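Local coordinates for flavohemoglobin (Malassezia yamatoensis, PDB 6O0A), which probably detoxifies nitric oxide as a dioxygenase, passing electrons from NAD(P)H through bound FAD to the heme of its globin domain, at residues S18-L32 with D138-L150. Residues are numbered along the deposited sequence; the frame is centred on the assembly and turned at random.
Sequences SGLSTKSQPVIQATL and DIVEAWTEVYWLL. With HEM (protoporphyrin IX containing Fe), chain C.
E145 of helix 138-150 reaches across to S21 and S24, near the start of helix 25-32. Its CB lies 4.1 Å from S24 OG, CG meets L20 CD1, and the chain, CG anti to the backbone N (chi1 -173°) and extended beyond, sets the carboxylate there. OE2 accepts a hydrogen bond from S21 N, 2.6 Å away, on its syn side but tilted out of plane. OE1 takes two hydroxyls: S21 OG in its syn lone pair and S24 OG, 2.7 Å away, from above the carboxylate plane. S21 OG also accepts from S24 N, an ST motif. The three carboxylate bonds hold both serines together. In this globin domain these are the A and H helices, crossing at -100°, and helix 138-150 carries Y147 and L150 on to the heme. A142 CB packs against V27 CG1 and I28 CD1. That CD1 stands over one face of W143, 3.4 Å from the centroid of its five-membered ring, a CH-pi contact. W143 NE1 donates nearly straight (163°), in the ring plane, to T31 OG1 at 2.9 Å, which itself donates to V27 O. On the exposed side K23 NZ salt-bridges E141 OE2, and a water joins that oxygen to S24 OG.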
# COMPACT_ATOMS: atom_id res chain seq x y z
N SER A 18 -16.46 -22.46 7.63
CA SER A 18 -17.86 -22.09 7.43
C SER A 18 -17.98 -20.74 6.73
O SER A 18 -17.54 -19.73 7.27
CB SER A 18 -18.62 -22.07 8.76
OG SER A 18 -19.26 -23.31 9.02
N GLY A 19 -18.57 -20.73 5.53
CA GLY A 19 -18.76 -19.51 4.76
C GLY A 19 -19.98 -18.73 5.21
O GLY A 19 -20.38 -18.76 6.38
N LEU A 20 -20.60 -18.02 4.27
CA LEU A 20 -21.80 -17.25 4.59
C LEU A 20 -23.00 -18.18 4.65
O LEU A 20 -23.28 -18.92 3.69
CB LEU A 20 -22.06 -16.15 3.56
CG LEU A 20 -23.23 -15.24 3.95
CD1 LEU A 20 -22.94 -14.50 5.26
CD2 LEU A 20 -23.59 -14.26 2.84
N SER A 21 -23.72 -18.14 5.77
CA SER A 21 -24.82 -19.05 6.02
C SER A 21 -25.97 -18.83 5.03
O SER A 21 -26.23 -17.72 4.56
CB SER A 21 -25.35 -18.87 7.44
OG SER A 21 -26.08 -17.65 7.55
N THR A 22 -26.68 -19.93 4.74
CA THR A 22 -27.89 -19.86 3.93
C THR A 22 -28.89 -18.87 4.51
O THR A 22 -29.58 -18.15 3.77
CB THR A 22 -28.50 -21.25 3.82
OG1 THR A 22 -27.54 -22.13 3.21
CG2 THR A 22 -29.78 -21.23 3.00
N LYS A 23 -28.97 -18.80 5.84
CA LYS A 23 -29.90 -17.87 6.47
C LYS A 23 -29.56 -16.42 6.12
O LYS A 23 -30.45 -15.60 5.88
CB LYS A 23 -29.88 -18.07 7.98
CG LYS A 23 -30.87 -17.23 8.78
CD LYS A 23 -30.69 -17.54 10.26
CE LYS A 23 -31.92 -17.18 11.09
NZ LYS A 23 -31.91 -15.76 11.52
N SER A 24 -28.26 -16.09 6.08
CA SER A 24 -27.86 -14.70 5.92
C SER A 24 -27.87 -14.25 4.47
O SER A 24 -28.08 -13.06 4.21
CB SER A 24 -26.47 -14.47 6.51
OG SER A 24 -26.54 -14.38 7.92
N GLN A 25 -27.63 -15.16 3.53
CA GLN A 25 -27.49 -14.82 2.12
C GLN A 25 -28.61 -13.90 1.62
O GLN A 25 -28.30 -12.82 1.10
CB GLN A 25 -27.43 -16.10 1.27
CG GLN A 25 -26.07 -16.80 1.33
CD GLN A 25 -26.16 -18.27 0.97
OE1 GLN A 25 -27.04 -18.69 0.23
NE2 GLN A 25 -25.24 -19.07 1.51
N PRO A 26 -29.89 -14.25 1.76
CA PRO A 26 -30.93 -13.37 1.21
C PRO A 26 -31.00 -12.02 1.89
O PRO A 26 -31.38 -11.03 1.26
CB PRO A 26 -32.23 -14.16 1.44
CG PRO A 26 -31.82 -15.50 1.89
CD PRO A 26 -30.48 -15.38 2.50
N VAL A 27 -30.64 -11.95 3.17
CA VAL A 27 -30.65 -10.66 3.85
C VAL A 27 -29.55 -9.76 3.31
O VAL A 27 -29.77 -8.57 3.05
CB VAL A 27 -30.51 -10.86 5.37
CG1 VAL A 27 -30.53 -9.50 6.09
CG2 VAL A 27 -31.61 -11.78 5.89
N ILE A 28 -28.34 -10.31 3.14
CA ILE A 28 -27.24 -9.54 2.56
C ILE A 28 -27.61 -9.12 1.15
O ILE A 28 -27.40 -7.96 0.75
CB ILE A 28 -25.93 -10.35 2.58
CG1 ILE A 28 -25.52 -10.70 4.01
CG2 ILE A 28 -24.81 -9.57 1.90
CD1 ILE A 28 -25.44 -9.48 4.92
N GLN A 29 -28.15 -10.05 0.37
CA GLN A 29 -28.58 -9.76 -1.00
C GLN A 29 -29.55 -8.59 -1.03
O GLN A 29 -29.40 -7.66 -1.85
CB GLN A 29 -29.22 -11.01 -1.62
CG GLN A 29 -29.78 -10.79 -3.01
CD GLN A 29 -28.69 -10.62 -4.04
OE1 GLN A 29 -27.69 -11.34 -4.03
NE2 GLN A 29 -28.86 -9.66 -4.94
N ALA A 30 -30.56 -8.60 -0.16
CA ALA A 30 -31.61 -7.59 -0.20
C ALA A 30 -31.16 -6.24 0.35
O ALA A 30 -31.66 -5.21 -0.09
CB ALA A 30 -32.84 -8.07 0.56
N THR A 31 -30.24 -6.22 1.31
CA THR A 31 -29.85 -4.98 1.98
C THR A 31 -28.52 -4.42 1.48
O THR A 31 -28.13 -3.34 1.91
CB THR A 31 -29.77 -5.20 3.49
OG1 THR A 31 -28.76 -6.17 3.78
CG2 THR A 31 -31.11 -5.68 4.03
N LEU A 32 -27.82 -5.13 0.59
CA LEU A 32 -26.54 -4.62 0.10
C LEU A 32 -26.65 -3.23 -0.50
O LEU A 32 -25.78 -2.39 -0.20
CB LEU A 32 -25.95 -5.60 -0.93
CG LEU A 32 -24.56 -6.16 -0.64
CD1 LEU A 32 -24.18 -7.20 -1.69
CD2 LEU A 32 -23.50 -5.07 -0.57
N ASP A 138 -32.66 -9.22 12.06
CA ASP A 138 -32.26 -9.98 10.89
C ASP A 138 -31.11 -9.30 10.15
O ASP A 138 -30.14 -9.96 9.75
CB ASP A 138 -33.46 -10.20 9.95
CG ASP A 138 -34.24 -8.92 9.62
OD1 ASP A 138 -33.89 -7.81 10.08
OD2 ASP A 138 -35.25 -9.04 8.89
N ILE A 139 -31.18 -7.97 10.00
CA ILE A 139 -30.14 -7.25 9.27
C ILE A 139 -28.84 -7.23 10.06
O ILE A 139 -27.75 -7.47 9.52
CB ILE A 139 -30.62 -5.82 8.94
CG1 ILE A 139 -31.80 -5.88 7.96
CG2 ILE A 139 -29.49 -4.97 8.39
CD1 ILE A 139 -32.39 -4.52 7.62
N VAL A 140 -28.93 -6.93 11.36
CA VAL A 140 -27.73 -6.88 12.19
C VAL A 140 -27.08 -8.26 12.26
O VAL A 140 -25.86 -8.39 12.16
CB VAL A 140 -28.08 -6.33 13.58
CG1 VAL A 140 -26.89 -6.45 14.51
CG2 VAL A 140 -28.55 -4.88 13.47
N GLU A 141 -27.90 -9.31 12.38
CA GLU A 141 -27.34 -10.66 12.45
C GLU A 141 -26.58 -11.02 11.17
O GLU A 141 -25.47 -11.55 11.23
CB GLU A 141 -28.46 -11.68 12.70
CG GLU A 141 -27.96 -13.09 12.91
CD GLU A 141 -29.10 -14.07 13.06
OE1 GLU A 141 -29.87 -13.93 14.03
OE2 GLU A 141 -29.24 -14.96 12.21
N ALA A 142 -27.18 -10.75 10.01
CA ALA A 142 -26.54 -11.13 8.75
C ALA A 142 -25.25 -10.35 8.52
O ALA A 142 -24.23 -10.92 8.12
CB ALA A 142 -27.51 -10.93 7.59
N TRP A 143 -25.26 -9.04 8.78
CA TRP A 143 -24.05 -8.25 8.56
C TRP A 143 -22.98 -8.55 9.61
O TRP A 143 -21.78 -8.47 9.32
CB TRP A 143 -24.41 -6.76 8.50
CG TRP A 143 -24.99 -6.44 7.15
CD1 TRP A 143 -26.32 -6.36 6.82
CD2 TRP A 143 -24.26 -6.25 5.93
NE1 TRP A 143 -26.45 -6.10 5.47
CE2 TRP A 143 -25.21 -6.03 4.90
CE3 TRP A 143 -22.90 -6.24 5.60
CZ2 TRP A 143 -24.83 -5.79 3.58
CZ3 TRP A 143 -22.53 -6.00 4.29
CH2 TRP A 143 -23.49 -5.78 3.30
N THR A 144 -23.39 -8.92 10.82
CA THR A 144 -22.43 -9.39 11.81
C THR A 144 -21.71 -10.65 11.32
O THR A 144 -20.49 -10.78 11.49
CB THR A 144 -23.15 -9.64 13.13
OG1 THR A 144 -23.65 -8.39 13.62
CG2 THR A 144 -22.22 -10.27 14.16
N GLU A 145 -22.44 -11.58 10.70
CA GLU A 145 -21.80 -12.76 10.14
C GLU A 145 -20.77 -12.38 9.08
O GLU A 145 -19.65 -12.90 9.08
CB GLU A 145 -22.84 -13.71 9.55
CG GLU A 145 -22.21 -15.03 9.11
CD GLU A 145 -23.20 -16.01 8.50
OE1 GLU A 145 -24.42 -15.84 8.69
OE2 GLU A 145 -22.74 -16.95 7.82
N VAL A 146 -21.14 -11.46 8.19
CA VAL A 146 -20.22 -10.96 7.16
C VAL A 146 -18.98 -10.36 7.81
O VAL A 146 -17.85 -10.67 7.44
CB VAL A 146 -20.93 -9.93 6.26
CG1 VAL A 146 -19.95 -9.28 5.27
CG2 VAL A 146 -22.07 -10.59 5.50
N TYR A 147 -19.18 -9.50 8.82
CA TYR A 147 -18.04 -8.89 9.50
C TYR A 147 -17.09 -9.94 10.05
O TYR A 147 -15.87 -9.85 9.88
CB TYR A 147 -18.51 -7.97 10.64
CG TYR A 147 -17.33 -7.34 11.37
CD1 TYR A 147 -16.72 -7.98 12.46
CD2 TYR A 147 -16.80 -6.12 10.96
CE1 TYR A 147 -15.62 -7.41 13.12
CE2 TYR A 147 -15.71 -5.54 11.61
CZ TYR A 147 -15.12 -6.20 12.68
OH TYR A 147 -14.04 -5.62 13.32
N TRP A 148 -17.62 -10.94 10.77
CA TRP A 148 -16.71 -11.87 11.45
C TRP A 148 -16.06 -12.85 10.49
O TRP A 148 -14.94 -13.30 10.75
CB TRP A 148 -17.45 -12.58 12.58
CG TRP A 148 -17.57 -11.64 13.76
CD1 TRP A 148 -18.72 -11.11 14.28
CD2 TRP A 148 -16.49 -11.06 14.49
NE1 TRP A 148 -18.41 -10.25 15.31
CE2 TRP A 148 -17.05 -10.20 15.46
CE3 TRP A 148 -15.09 -11.18 14.43
CZ2 TRP A 148 -16.26 -9.48 16.36
CZ3 TRP A 148 -14.32 -10.47 15.33
CH2 TRP A 148 -14.91 -9.63 16.28
N LEU A 149 -16.71 -13.18 9.37
CA LEU A 149 -16.03 -13.97 8.35
C LEU A 149 -14.79 -13.24 7.86
O LEU A 149 -13.72 -13.85 7.70
CB LEU A 149 -16.97 -14.23 7.17
CG LEU A 149 -18.03 -15.31 7.34
CD1 LEU A 149 -18.95 -15.29 6.14
CD2 LEU A 149 -17.34 -16.65 7.47
N LEU A 150 -14.92 -11.95 7.60
CA LEU A 150 -13.81 -11.14 7.10
C LEU A 150 -12.76 -10.94 8.19
O LEU A 150 -11.56 -11.10 7.94
CB LEU A 150 -14.36 -9.81 6.60
CG LEU A 150 -13.48 -8.71 6.01
CD1 LEU A 150 -12.62 -9.25 4.90
CD2 LEU A 150 -14.41 -7.64 5.48
CHA HEM C . -6.56 0.23 6.71
CHB HEM C . -10.24 -2.94 6.25
CHC HEM C . -10.09 -3.80 11.02
CHD HEM C . -6.90 -0.18 11.55
C1A HEM C . -7.55 -0.57 6.17
C2A HEM C . -7.91 -0.65 4.77
C3A HEM C . -8.91 -1.53 4.64
C4A HEM C . -9.25 -2.02 5.96
CMA HEM C . -9.62 -1.94 3.34
CAA HEM C . -7.21 0.11 3.63
CBA HEM C . -6.06 -0.79 3.18
CGA HEM C . -5.24 -0.10 2.12
O1A HEM C . -4.84 1.07 2.33
O2A HEM C . -4.99 -0.72 1.06
C1B HEM C . -10.52 -3.46 7.50
C2B HEM C . -11.53 -4.45 7.80
C3B HEM C . -11.50 -4.68 9.13
C4B HEM C . -10.46 -3.85 9.69
CMB HEM C . -12.46 -5.07 6.73
CAB HEM C . -12.36 -5.65 9.98
CBB HEM C . -13.10 -6.66 9.48
C1C HEM C . -9.24 -2.87 11.57
C2C HEM C . -9.00 -2.69 12.98
C3C HEM C . -8.11 -1.69 13.15
C4C HEM C . -7.78 -1.20 11.83
CMC HEM C . -9.67 -3.58 14.06
CAC HEM C . -7.53 -1.07 14.44
CBC HEM C . -8.21 -1.06 15.61
C1D HEM C . -6.54 0.22 10.28
C2D HEM C . -5.59 1.29 10.01
C3D HEM C . -5.50 1.42 8.68
C4D HEM C . -6.37 0.44 8.06
CMD HEM C . -4.85 2.11 11.09
CAD HEM C . -4.60 2.44 7.95
CBD HEM C . -5.51 3.50 7.34
CGD HEM C . -5.93 4.53 8.37
O1D HEM C . -5.06 5.05 9.11
O2D HEM C . -7.15 4.84 8.43
NA HEM C . -8.39 -1.42 6.87
NB HEM C . -9.89 -3.12 8.67
NC HEM C . -8.48 -1.94 10.89
ND HEM C . -6.99 -0.28 9.08
FE HEM C . -8.25 -1.89 8.85
O HOH W 1 -28.79 -14.38 9.58